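Side-chain contacts in putative transcription regulator (Lactobacillus plantarum WCFS1, PDB 3COL), which is a putative transcription regulator of the TetR family that probably binds operator DNA as a dimer through its N-terminal helix-turn-helix: residues A[13-18]-A[55-60]; A[19-24]-A[37-42]; A[31-36]-A[45-50]; A[105-110]-A[158-163]; A[136-141]-A[150-155]. All coordinates share one frame; numbering follows the deposited sequence.

Interaction 1: A[13-18]-A[55-60]; sequences VKIQDA and QALIDS
The flat group of this contact is the carboxamide of Gln16, which reaches Ser60 through its NH2 corner. Gln16 NE2 donates to Ser60 OG at 2.9 Å, with the hydroxyl oxygen tilted 20° out of the amide plane. The N-H...O angle of 150° shows a bond somewhat bent. Beyond CG the glutamine is extended (chi2 174°), and this length lets a residue whose CB does not point at the other helix still bridge the gap. Ser60 meets it with OG anti to its own backbone N. A further pair of flat groups stays within helix 54-67: Gln55 NE2, its partner nearly in the amide plane, comes down on Asp59 OD1 from above the carboxylate plane at 2.8 Å.

Deeper in, Ile15 CG2 touches Leu57 CD2 at 3.7 Å, the two side chains crossing at about a right angle. Phe51 packs against Ile15, Leu57 and Ser60, and Asp17 forms a salt bridge with Arg64 farther along helix 54-67.

The chemistry is graded: branched aliphatics suit the buried side, where the three-helix DNA-binding head meets helix 54-67, whereas the amide-hydroxyl pair suits the partly exposed side, joining the helices with a directional bond that needs no charge.

Interaction 2: A[19-24]-A[37-42]; sequences VAAIIL and AKRVGI
Arg39 lies across Ala21 and Ile22, joining the helix-turn-helix to the helix in front of it: in the TetR-type DNA-binding domain, helix 33-40 is the first helix of the motif and helix 11-26 packs against it. The CB of Arg39 points toward helix 11-26, and from CG to NE the chain is stretched out, chi2 179° and chi3 174°, sliding past Ile22 in the opposite sense. CD is the first atom to touch, 3.6 Å from Ile22 CG1 and 3.8 Å from Ile22 CD1. Next comes NE, closely packed at 3.3 Å from Ile22 CG1. A quarter turn about CD-NE (chi4 -89°) then lays the guanidinium over the helix surface. One of its faces is covered by Ile22 N and Ala21 CB, with Arg39 CZ 4.0 Å and Arg39 NH1 3.6 Å from that methyl.

Alanine suits position 21 because its small side chain lets a flat cation settle on the helix, while isoleucine supplies an apolar surface for CD and NE to lie along. Truncating Ile22 to an alanine here would probably open a gap beneath CD and NE of Arg39 and leave its arm freer to swing. Ile22 also packs on Val31, so its other branch faces the core.

Helix 33-40 ends nearby at Gly41, whose positive phi suits glycine, and Ala37 O accepts from both Gly41 N at 2.9 Å and Ile42 N at 3.1 Å, the two donors arriving from opposite faces of the carbonyl plane.

Interaction 3: A[31-36]-A[45-50]; sequences VSTTKV and SNVYLY
Thr33 and Val47 bring the two helices of the helix-turn-helix closest within these segments, their CA atoms 6.8 Å apart where the first turn of helix 33-40 meets helix 44-48, the probable recognition helix by analogy with other TetR regulators. Thr33 carries most of the contact. Its methyl is anti to the backbone N, beside the carbonyl carbon, a setting that brings CG2 to two partners. It meets Val47 CG1 at 3.6 Å, the two side chains sliding past each other, and it also stands over a face of the Tyr48 ring, 3.8 Å from the centroid and 20° off the normal, a CH-pi contact displaced toward the rim carrying CZ.

Threonine suits this place because one branch is apolar and compact, while the beta-branched valine offers a methyl to each of two neighbours: Val47 CG2 lies 4.3 Å from Val36 CG1. Putting a serine at Thr33 would remove CG2 and is likely to leave the Tyr48 face without its CH-pi partner and the ring freer to turn.

Behind this layer Leu57 of helix 54-67 packs on Thr33, Val36 and Val47, closing the small core of the domain. Helix 33-40 begins with an N-cap at Ser32, whose OG accepts from Lys35 N at 3.0 Å, the N-H...O angle being a nearly straight 166°.

Interaction 4: A[105-110]-A[158-163]; sequences DSLTII and VVFSTI
Helix 106-117 in its first turns faces the middle of helix 152-171, with Leu107 opposite Phe160 and their CA atoms 7.9 Å apart, a separation that side chains must fill. This is the all-helical C-terminal part, which, as in TetR relatives, probably carries the dimer interface. Leu107 fills the space almost alone. Its chi1 of -92° is swung well past the usual staggered value near -60°, and the CD2 methyl ends up directed at the other helix. There it meets three groups: Phe160 O at 3.8 Å, the ring atom Phe160 CD1 at 4.1 Å, and Ile163 CG2 at 4.1 Å.

The methyl approaches the phenyl ring obliquely. Ile163 holds CG2 anti to its backbone N, and its side chain passes Leu107 at a slant. One branched residue thus enters a site bordered by residues three apart on the facing helix. Leucine suits such a place, its branch at CG putting a methyl well away from its own helix.

Thr162 OG1 donates to Val158 O at 2.8 Å, so the hydroxyl is satisfied within its own helix.

Helix 85-102 borders the contact: Ser100 touches both Leu107 and Ile163, Val96 packs on Ile163, and Tyr92 on Phe160. Beyond them helix 182-193 covers Val159 and Thr162, while Val158 packs against Val158 of the second subunit, placing helix 152-171 between this core and the dimer interface.

Interaction 5: A[136-141]-A[150-155]; sequences NLLTAA and LPVSLH
Two consecutive helices joined by a short loop meet here, in the C-terminal part that in TetR relatives handles dimerisation and ligand binding: helix 133-143 lies against the start of helix 152-171. Val152, in the first turn of that helix just after Pro151 at the N-cap, spreads its two methyls over consecutive residues of the other segment. CG1, anti to the backbone N, lies 4.0 Å from Leu138 CD1; CG2 lies 3.7 Å from Thr139 CG2. Neither pair meets head-on. Leu138 CD1 also comes within 4.3 Å of His155 CB, so the leucine meets the aliphatic base of the histidine, one turn on from Val152.

Thr139 turns its methyl anti to the carbonyl carbon and puts OG1 in the crowded position between N and C (chi1 65°). A threonine suits this border, for its methyl packs inward while its hydroxyl makes a weak bond to Ala135 O in its own helix.

Around the two helices, Ile147 from the connecting loop packs on Leu138 and His155, and Leu137 turns to Ile89 of helix 85-102. The second subunit lies beyond helix 152-171, where its Asn169 bonds Ser153 and its Met188 packs on His155.

In the fold
Interactions 1, 2 and 3 lie in the probable DNA-binding head: interactions 1 and 2 share helix 11-26, interactions 2 and 3 share helix 33-40, and all three touch. Interactions 3 and 4 are buried, the others partly so. Interaction 3 is apolar with an exposed aromatic border, interaction 1 grades from aliphatic to hydrogen-bonded, and interaction 2 lays a solvent-exposed cation on a hydrocarbon surface. Interactions 4 and 5 share helix 152-171 in the dimer-forming part; both are apolar in their side-chain contacts, with an aromatic ring in interaction 4 and a threonine methyl in interaction 5. The two parts meet in part where Leu24 and Ala20, within 19-24, pack on Ile109 of 105-110.

Interaction 1: A[13-18]-A[55-60]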
# COMPACT_ATOMS: atom_id res chain seq x y z
N VAL A 13 8.07 -19.20 17.81
CA VAL A 13 6.77 -18.69 17.42
C VAL A 13 6.29 -17.56 18.34
O VAL A 13 5.84 -16.53 17.85
CB VAL A 13 5.76 -19.82 17.37
CG1 VAL A 13 4.33 -19.29 17.19
CG2 VAL A 13 6.14 -20.79 16.23
N LYS A 14 6.41 -17.75 19.65
CA LYS A 14 6.12 -16.69 20.63
C LYS A 14 6.92 -15.43 20.35
O LYS A 14 6.39 -14.31 20.44
CB LYS A 14 6.40 -17.15 22.06
CG LYS A 14 5.37 -18.16 22.60
CD LYS A 14 4.02 -17.46 22.80
CE LYS A 14 2.83 -18.43 22.81
NZ LYS A 14 1.59 -17.72 23.27
N ILE A 15 8.19 -15.61 20.01
CA ILE A 15 9.03 -14.47 19.64
C ILE A 15 8.62 -13.77 18.35
O ILE A 15 8.52 -12.54 18.31
CB ILE A 15 10.52 -14.86 19.61
CG1 ILE A 15 11.02 -15.12 21.06
CG2 ILE A 15 11.31 -13.74 19.01
CD1 ILE A 15 12.27 -15.96 21.14
N GLN A 16 8.36 -14.55 17.29
CA GLN A 16 7.86 -13.99 16.05
C GLN A 16 6.51 -13.26 16.22
O GLN A 16 6.31 -12.19 15.67
CB GLN A 16 7.72 -15.10 15.03
CG GLN A 16 9.03 -15.72 14.58
CD GLN A 16 8.80 -16.91 13.67
OE1 GLN A 16 8.03 -17.80 13.98
NE2 GLN A 16 9.44 -16.91 12.52
N ASP A 17 5.61 -13.85 17.00
CA ASP A 17 4.32 -13.19 17.29
C ASP A 17 4.54 -11.85 17.98
O ASP A 17 3.89 -10.87 17.64
CB ASP A 17 3.43 -14.08 18.15
CG ASP A 17 2.84 -15.22 17.37
OD1 ASP A 17 2.99 -15.26 16.11
OD2 ASP A 17 2.20 -16.07 18.01
N ALA A 18 5.46 -11.82 18.95
CA ALA A 18 5.82 -10.56 19.63
C ALA A 18 6.39 -9.47 18.68
O ALA A 18 5.97 -8.32 18.74
CB ALA A 18 6.81 -10.85 20.72
N GLN A 55 17.57 -6.82 13.46
CA GLN A 55 17.38 -7.17 12.04
C GLN A 55 16.98 -8.64 11.82
O GLN A 55 16.11 -8.91 11.03
CB GLN A 55 18.63 -6.85 11.18
CG GLN A 55 18.33 -6.84 9.67
CD GLN A 55 17.27 -5.78 9.30
OE1 GLN A 55 17.39 -4.61 9.68
NE2 GLN A 55 16.22 -6.20 8.58
N ALA A 56 17.65 -9.57 12.49
CA ALA A 56 17.28 -10.98 12.43
C ALA A 56 15.81 -11.21 12.89
O ALA A 56 15.11 -12.04 12.31
CB ALA A 56 18.27 -11.84 13.26
N LEU A 57 15.37 -10.49 13.91
CA LEU A 57 13.96 -10.60 14.39
C LEU A 57 12.96 -10.19 13.28
O LEU A 57 12.00 -10.90 13.01
CB LEU A 57 13.71 -9.74 15.63
CG LEU A 57 14.42 -10.14 16.93
CD1 LEU A 57 14.39 -9.01 17.97
CD2 LEU A 57 13.80 -11.44 17.50
N ILE A 58 13.23 -9.06 12.65
CA ILE A 58 12.40 -8.50 11.56
C ILE A 58 12.42 -9.45 10.32
O ILE A 58 11.36 -9.74 9.73
CB ILE A 58 12.92 -7.08 11.18
CG1 ILE A 58 12.61 -6.06 12.31
CG2 ILE A 58 12.34 -6.61 9.84
CD1 ILE A 58 13.53 -4.76 12.27
N ASP A 59 13.62 -9.88 9.92
CA ASP A 59 13.77 -10.70 8.74
C ASP A 59 12.98 -11.99 8.91
O ASP A 59 12.43 -12.50 7.95
CB ASP A 59 15.24 -11.04 8.46
CG ASP A 59 16.04 -9.83 7.96
OD1 ASP A 59 15.44 -8.76 7.72
OD2 ASP A 59 17.29 -9.97 7.83
N SER A 60 12.98 -12.53 10.14
CA SER A 60 12.27 -13.79 10.45
C SER A 60 10.76 -13.64 10.26
O SER A 60 10.10 -14.49 9.64
CB SER A 60 12.60 -14.26 11.87
OG SER A 60 11.87 -15.44 12.19

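Interaction 2: A[19-24]-A[37-42]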
# COMPACT_ATOMS: atom_id res chain seq x y z
N VAL A 19 7.33 -9.84 17.81
CA VAL A 19 7.87 -8.93 16.77
C VAL A 19 6.74 -8.40 15.90
O VAL A 19 6.70 -7.21 15.61
CB VAL A 19 8.95 -9.64 15.87
CG1 VAL A 19 9.43 -8.75 14.70
CG2 VAL A 19 10.16 -10.09 16.73
N ALA A 20 5.82 -9.28 15.48
CA ALA A 20 4.77 -8.90 14.57
C ALA A 20 3.82 -7.87 15.22
O ALA A 20 3.40 -6.90 14.56
CB ALA A 20 4.02 -10.14 14.06
N ALA A 21 3.51 -8.07 16.50
CA ALA A 21 2.71 -7.11 17.28
C ALA A 21 3.35 -5.74 17.39
O ALA A 21 2.69 -4.73 17.25
CB ALA A 21 2.39 -7.67 18.69
N ILE A 22 4.64 -5.71 17.70
CA ILE A 22 5.40 -4.45 17.77
C ILE A 22 5.40 -3.72 16.42
O ILE A 22 5.14 -2.50 16.34
CB ILE A 22 6.87 -4.71 18.25
CG1 ILE A 22 6.89 -5.21 19.69
CG2 ILE A 22 7.72 -3.43 18.09
CD1 ILE A 22 8.25 -5.84 20.11
N ILE A 23 5.68 -4.46 15.35
CA ILE A 23 5.59 -3.90 14.00
C ILE A 23 4.22 -3.23 13.76
O ILE A 23 4.16 -2.11 13.26
CB ILE A 23 5.92 -4.96 12.90
CG1 ILE A 23 7.41 -5.39 13.03
CG2 ILE A 23 5.60 -4.44 11.47
CD1 ILE A 23 7.86 -6.49 12.05
N LEU A 24 3.13 -3.90 14.15
CA LEU A 24 1.80 -3.33 13.93
C LEU A 24 1.58 -2.07 14.76
O LEU A 24 0.98 -1.11 14.27
CB LEU A 24 0.71 -4.36 14.20
CG LEU A 24 0.62 -5.55 13.23
CD1 LEU A 24 -0.41 -6.54 13.74
CD2 LEU A 24 0.26 -5.08 11.83
N ALA A 37 11.60 -9.49 24.33
CA ALA A 37 11.75 -10.32 25.50
C ALA A 37 10.71 -9.99 26.57
O ALA A 37 10.16 -10.90 27.18
CB ALA A 37 13.17 -10.20 26.06
N LYS A 38 10.44 -8.69 26.79
CA LYS A 38 9.44 -8.25 27.76
C LYS A 38 8.03 -8.72 27.38
O LYS A 38 7.28 -9.21 28.21
CB LYS A 38 9.49 -6.72 27.93
N ARG A 39 7.69 -8.63 26.09
CA ARG A 39 6.42 -9.13 25.59
C ARG A 39 6.22 -10.65 25.77
O ARG A 39 5.14 -11.09 26.16
CB ARG A 39 6.25 -8.77 24.12
CG ARG A 39 5.64 -7.40 23.92
CD ARG A 39 5.52 -7.11 22.43
NE ARG A 39 4.80 -5.86 22.19
CZ ARG A 39 3.48 -5.75 22.05
NH1 ARG A 39 2.69 -6.81 22.14
NH2 ARG A 39 2.97 -4.55 21.82
N VAL A 40 7.26 -11.43 25.47
CA VAL A 40 7.19 -12.88 25.56
C VAL A 40 7.26 -13.33 27.02
O VAL A 40 6.69 -14.36 27.37
CB VAL A 40 8.27 -13.58 24.68
CG1 VAL A 40 8.19 -15.10 24.80
CG2 VAL A 40 8.08 -13.20 23.21
N GLY A 41 7.92 -12.54 27.87
CA GLY A 41 8.11 -12.89 29.25
C GLY A 41 9.33 -13.75 29.52
O GLY A 41 9.35 -14.53 30.49
N ILE A 42 10.36 -13.60 28.69
CA ILE A 42 11.61 -14.32 28.88
C ILE A 42 12.80 -13.36 28.96
O ILE A 42 12.66 -12.18 28.63
CB ILE A 42 11.85 -15.36 27.73
CG1 ILE A 42 11.84 -14.67 26.34
CG2 ILE A 42 10.83 -16.50 27.79
CD1 ILE A 42 11.97 -15.66 25.14

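Interaction 3: A[31-36]-A[45-50]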
# COMPACT_ATOMS: atom_id res chain seq x y z
N VAL A 31 10.96 -2.35 16.87
CA VAL A 31 11.44 -3.67 17.32
C VAL A 31 12.81 -3.57 18.05
O VAL A 31 13.73 -2.91 17.55
CB VAL A 31 11.51 -4.67 16.14
CG1 VAL A 31 12.14 -6.01 16.55
CG2 VAL A 31 10.09 -4.91 15.53
N SER A 32 12.93 -4.21 19.22
CA SER A 32 14.21 -4.39 19.89
C SER A 32 14.17 -5.73 20.60
O SER A 32 13.10 -6.23 20.93
CB SER A 32 14.49 -3.25 20.87
OG SER A 32 13.77 -3.41 22.09
N THR A 33 15.32 -6.34 20.81
CA THR A 33 15.40 -7.60 21.57
C THR A 33 14.80 -7.42 22.98
O THR A 33 14.06 -8.29 23.47
CB THR A 33 16.85 -8.11 21.63
OG1 THR A 33 17.32 -8.31 20.28
CG2 THR A 33 16.96 -9.44 22.42
N THR A 34 15.09 -6.29 23.61
CA THR A 34 14.57 -6.01 24.96
C THR A 34 13.04 -6.00 24.99
O THR A 34 12.42 -6.68 25.82
CB THR A 34 15.10 -4.67 25.51
OG1 THR A 34 16.52 -4.79 25.73
CG2 THR A 34 14.44 -4.34 26.80
N LYS A 35 12.45 -5.22 24.08
CA LYS A 35 11.00 -5.10 23.97
C LYS A 35 10.38 -6.48 23.65
O LYS A 35 9.33 -6.86 24.21
CB LYS A 35 10.67 -4.08 22.88
CG LYS A 35 9.44 -3.23 23.15
CD LYS A 35 9.13 -2.32 21.94
CE LYS A 35 9.85 -0.98 22.07
NZ LYS A 35 9.42 -0.06 20.96
N VAL A 36 11.01 -7.23 22.77
CA VAL A 36 10.49 -8.56 22.38
C VAL A 36 10.49 -9.48 23.59
O VAL A 36 9.49 -10.15 23.88
CB VAL A 36 11.29 -9.16 21.15
CG1 VAL A 36 11.11 -10.70 21.01
CG2 VAL A 36 10.88 -8.46 19.88
N SER A 45 18.69 -12.99 26.84
CA SER A 45 19.57 -14.11 26.55
C SER A 45 18.81 -15.25 25.87
O SER A 45 19.36 -15.91 25.00
CB SER A 45 20.24 -14.62 27.83
OG SER A 45 19.33 -15.32 28.68
N ASN A 46 17.56 -15.47 26.30
CA ASN A 46 16.71 -16.48 25.69
C ASN A 46 16.39 -16.12 24.24
O ASN A 46 16.30 -17.00 23.37
CB ASN A 46 15.40 -16.65 26.49
CG ASN A 46 14.82 -18.09 26.42
OD1 ASN A 46 14.00 -18.48 27.25
ND2 ASN A 46 15.24 -18.86 25.42
N VAL A 47 16.22 -14.83 23.99
CA VAL A 47 15.88 -14.34 22.65
C VAL A 47 17.12 -14.48 21.78
O VAL A 47 17.04 -14.87 20.61
CB VAL A 47 15.30 -12.87 22.67
CG1 VAL A 47 15.13 -12.31 21.24
CG2 VAL A 47 13.96 -12.80 23.42
N TYR A 48 18.28 -14.21 22.36
CA TYR A 48 19.51 -14.27 21.58
C TYR A 48 19.92 -15.69 21.16
O TYR A 48 20.81 -15.86 20.30
CB TYR A 48 20.63 -13.57 22.31
CG TYR A 48 20.56 -12.05 22.26
CD1 TYR A 48 20.56 -11.35 21.05
CD2 TYR A 48 20.53 -11.32 23.44
CE1 TYR A 48 20.52 -9.96 21.02
CE2 TYR A 48 20.50 -9.92 23.43
CZ TYR A 48 20.51 -9.26 22.23
OH TYR A 48 20.46 -7.88 22.26
N LEU A 49 19.29 -16.71 21.73
CA LEU A 49 19.61 -18.09 21.29
C LEU A 49 19.06 -18.37 19.91
O LEU A 49 19.55 -19.26 19.21
CB LEU A 49 19.01 -19.13 22.25
CG LEU A 49 19.56 -19.27 23.66
CD1 LEU A 49 18.65 -20.24 24.43
CD2 LEU A 49 21.01 -19.73 23.66
N TYR A 50 18.04 -17.61 19.53
CA TYR A 50 17.26 -17.86 18.33
C TYR A 50 17.50 -16.80 17.26
O TYR A 50 17.41 -17.11 16.06
CB TYR A 50 15.80 -17.94 18.67

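Interaction 4: A[105-110]-A[158-163]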
# COMPACT_ATOMS: atom_id res chain seq x y z
N ASP A 105 -3.74 -9.30 8.97
CA ASP A 105 -2.62 -8.40 9.26
C ASP A 105 -1.37 -8.72 8.47
O ASP A 105 -0.40 -8.02 8.59
CB ASP A 105 -2.22 -8.46 10.75
CG ASP A 105 -3.29 -7.86 11.64
OD1 ASP A 105 -3.88 -6.83 11.25
OD2 ASP A 105 -3.54 -8.45 12.70
N SER A 106 -1.39 -9.79 7.69
CA SER A 106 -0.16 -10.27 7.07
C SER A 106 0.39 -9.28 6.05
O SER A 106 1.56 -8.88 6.12
CB SER A 106 -0.36 -11.67 6.47
OG SER A 106 0.89 -12.23 6.16
N LEU A 107 -0.46 -8.83 5.14
CA LEU A 107 -0.04 -7.91 4.12
C LEU A 107 0.39 -6.59 4.73
O LEU A 107 1.34 -5.97 4.27
CB LEU A 107 -1.16 -7.73 3.08
CG LEU A 107 -1.14 -8.66 1.86
CD1 LEU A 107 -1.23 -10.06 2.27
CD2 LEU A 107 -2.29 -8.34 0.87
N THR A 108 -0.29 -6.17 5.79
CA THR A 108 0.08 -4.95 6.50
C THR A 108 1.50 -5.07 7.05
O THR A 108 2.32 -4.14 6.90
CB THR A 108 -0.91 -4.64 7.66
OG1 THR A 108 -2.21 -4.40 7.12
CG2 THR A 108 -0.45 -3.40 8.48
N ILE A 109 1.81 -6.23 7.66
CA ILE A 109 3.12 -6.45 8.27
C ILE A 109 4.22 -6.41 7.20
O ILE A 109 5.22 -5.72 7.38
CB ILE A 109 3.16 -7.81 9.02
CG1 ILE A 109 2.34 -7.73 10.33
CG2 ILE A 109 4.63 -8.27 9.31
CD1 ILE A 109 1.88 -9.10 10.81
N ILE A 110 4.01 -7.17 6.11
CA ILE A 110 4.92 -7.23 4.95
C ILE A 110 5.17 -5.82 4.41
O ILE A 110 6.31 -5.42 4.21
CB ILE A 110 4.35 -8.13 3.82
CG1 ILE A 110 4.34 -9.62 4.25
CG2 ILE A 110 5.14 -7.96 2.45
CD1 ILE A 110 3.48 -10.50 3.37
N VAL A 158 -1.06 -3.78 -8.18
CA VAL A 158 -2.52 -3.77 -8.26
C VAL A 158 -3.17 -4.98 -7.54
O VAL A 158 -4.19 -4.81 -6.85
CB VAL A 158 -3.05 -3.58 -9.73
CG1 VAL A 158 -2.74 -4.80 -10.63
CG2 VAL A 158 -4.55 -3.39 -9.69
N VAL A 159 -2.57 -6.16 -7.70
CA VAL A 159 -2.98 -7.36 -7.00
C VAL A 159 -2.91 -7.15 -5.49
O VAL A 159 -3.89 -7.36 -4.77
CB VAL A 159 -2.08 -8.56 -7.40
CG1 VAL A 159 -2.38 -9.85 -6.49
CG2 VAL A 159 -2.29 -8.90 -8.84
N PHE A 160 -1.75 -6.78 -5.00
CA PHE A 160 -1.57 -6.71 -3.57
C PHE A 160 -2.28 -5.55 -2.92
O PHE A 160 -2.87 -5.70 -1.83
CB PHE A 160 -0.07 -6.77 -3.20
CG PHE A 160 0.43 -8.18 -3.20
CD1 PHE A 160 0.57 -8.87 -2.02
CD2 PHE A 160 0.69 -8.84 -4.42
CE1 PHE A 160 1.01 -10.19 -2.03
CE2 PHE A 160 1.10 -10.14 -4.44
CZ PHE A 160 1.26 -10.83 -3.25
N SER A 161 -2.24 -4.38 -3.58
CA SER A 161 -2.86 -3.17 -3.00
C SER A 161 -4.38 -3.27 -2.89
O SER A 161 -4.95 -2.92 -1.87
CB SER A 161 -2.46 -1.92 -3.76
OG SER A 161 -3.23 -0.81 -3.34
N THR A 162 -5.01 -3.80 -3.94
CA THR A 162 -6.48 -4.01 -3.99
C THR A 162 -6.93 -5.03 -2.93
O THR A 162 -7.89 -4.78 -2.22
CB THR A 162 -6.95 -4.48 -5.39
OG1 THR A 162 -6.56 -3.50 -6.36
CG2 THR A 162 -8.48 -4.69 -5.47
N ILE A 163 -6.23 -6.17 -2.85
CA ILE A 163 -6.53 -7.15 -1.83
C ILE A 163 -6.25 -6.62 -0.43
O ILE A 163 -7.02 -6.87 0.50
CB ILE A 163 -5.79 -8.49 -2.12
CG1 ILE A 163 -6.41 -9.14 -3.37
CG2 ILE A 163 -5.80 -9.39 -0.89
CD1 ILE A 163 -5.56 -10.32 -3.97

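Interaction 5: A[136-141]-A[150-155]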
# COMPACT_ATOMS: atom_id res chain seq x y z
N ASN A 136 8.22 -14.83 -13.25
CA ASN A 136 8.29 -15.55 -14.53
C ASN A 136 6.94 -15.70 -15.19
O ASN A 136 6.82 -15.57 -16.42
CB ASN A 136 8.96 -16.93 -14.35
CG ASN A 136 10.46 -16.82 -14.12
OD1 ASN A 136 11.00 -15.73 -13.93
ND2 ASN A 136 11.16 -17.96 -14.17
N LEU A 137 5.92 -15.96 -14.38
CA LEU A 137 4.55 -16.09 -14.90
C LEU A 137 4.11 -14.75 -15.51
O LEU A 137 3.52 -14.73 -16.58
CB LEU A 137 3.59 -16.49 -13.78
CG LEU A 137 2.06 -16.50 -14.00
CD1 LEU A 137 1.70 -17.32 -15.25
CD2 LEU A 137 1.35 -17.05 -12.72
N LEU A 138 4.37 -13.66 -14.80
CA LEU A 138 3.93 -12.34 -15.25
C LEU A 138 4.68 -11.91 -16.51
O LEU A 138 4.06 -11.47 -17.47
CB LEU A 138 3.99 -11.30 -14.11
CG LEU A 138 3.04 -11.63 -12.95
CD1 LEU A 138 3.09 -10.58 -11.88
CD2 LEU A 138 1.62 -11.73 -13.43
N THR A 139 5.99 -12.10 -16.54
CA THR A 139 6.76 -11.76 -17.76
C THR A 139 6.32 -12.58 -18.98
O THR A 139 6.20 -12.04 -20.11
CB THR A 139 8.31 -11.82 -17.54
OG1 THR A 139 8.72 -13.16 -17.26
CG2 THR A 139 8.70 -10.98 -16.37
N ALA A 140 6.05 -13.86 -18.76
CA ALA A 140 5.53 -14.72 -19.83
C ALA A 140 4.18 -14.21 -20.34
O ALA A 140 3.96 -14.14 -21.54
CB ALA A 140 5.43 -16.17 -19.36
N ALA A 141 3.32 -13.77 -19.41
CA ALA A 141 2.03 -13.19 -19.77
C ALA A 141 2.21 -11.86 -20.52
O ALA A 141 1.44 -11.55 -21.45
CB ALA A 141 1.16 -13.01 -18.49
N LEU A 150 3.52 -3.44 -19.03
CA LEU A 150 3.87 -2.56 -17.94
C LEU A 150 4.75 -3.36 -17.00
O LEU A 150 4.76 -4.59 -17.05
CB LEU A 150 2.60 -2.10 -17.19
CG LEU A 150 1.69 -1.07 -17.91
CD1 LEU A 150 0.40 -0.88 -17.15
CD2 LEU A 150 2.43 0.27 -18.11
N PRO A 151 5.46 -2.65 -16.11
CA PRO A 151 6.38 -3.34 -15.22
C PRO A 151 5.69 -4.37 -14.35
O PRO A 151 4.52 -4.20 -13.93
CB PRO A 151 6.98 -2.22 -14.35
CG PRO A 151 6.71 -0.95 -15.09
CD PRO A 151 5.46 -1.18 -15.88
N VAL A 152 6.43 -5.44 -14.09
CA VAL A 152 5.94 -6.48 -13.22
C VAL A 152 5.50 -5.90 -11.88
O VAL A 152 4.55 -6.37 -11.31
CB VAL A 152 7.00 -7.55 -13.03
CG1 VAL A 152 6.57 -8.52 -11.93
CG2 VAL A 152 7.22 -8.27 -14.35
N SER A 153 6.18 -4.86 -11.40
CA SER A 153 5.88 -4.29 -10.08
C SER A 153 4.50 -3.61 -10.08
O SER A 153 3.85 -3.53 -9.03
CB SER A 153 6.96 -3.27 -9.65
OG SER A 153 7.09 -2.24 -10.62
N LEU A 154 4.07 -3.11 -11.25
CA LEU A 154 2.74 -2.50 -11.37
C LEU A 154 1.60 -3.51 -11.33
O LEU A 154 0.56 -3.27 -10.71
CB LEU A 154 2.60 -1.62 -12.62
CG LEU A 154 3.34 -0.29 -12.77
CD1 LEU A 154 2.49 0.77 -13.54
CD2 LEU A 154 3.76 0.25 -11.52
N HIS A 155 1.79 -4.63 -12.02
CA HIS A 155 0.91 -5.79 -11.95
C HIS A 155 0.81 -6.39 -10.54
O HIS A 155 -0.30 -6.60 -10.03
CB HIS A 155 1.37 -6.84 -12.95
CG HIS A 155 1.05 -6.48 -14.37
ND1 HIS A 155 2.02 -6.16 -15.31
CD2 HIS A 155 -0.14 -6.39 -15.01
CE1 HIS A 155 1.43 -5.89 -16.47
NE2 HIS A 155 0.12 -6.03 -16.31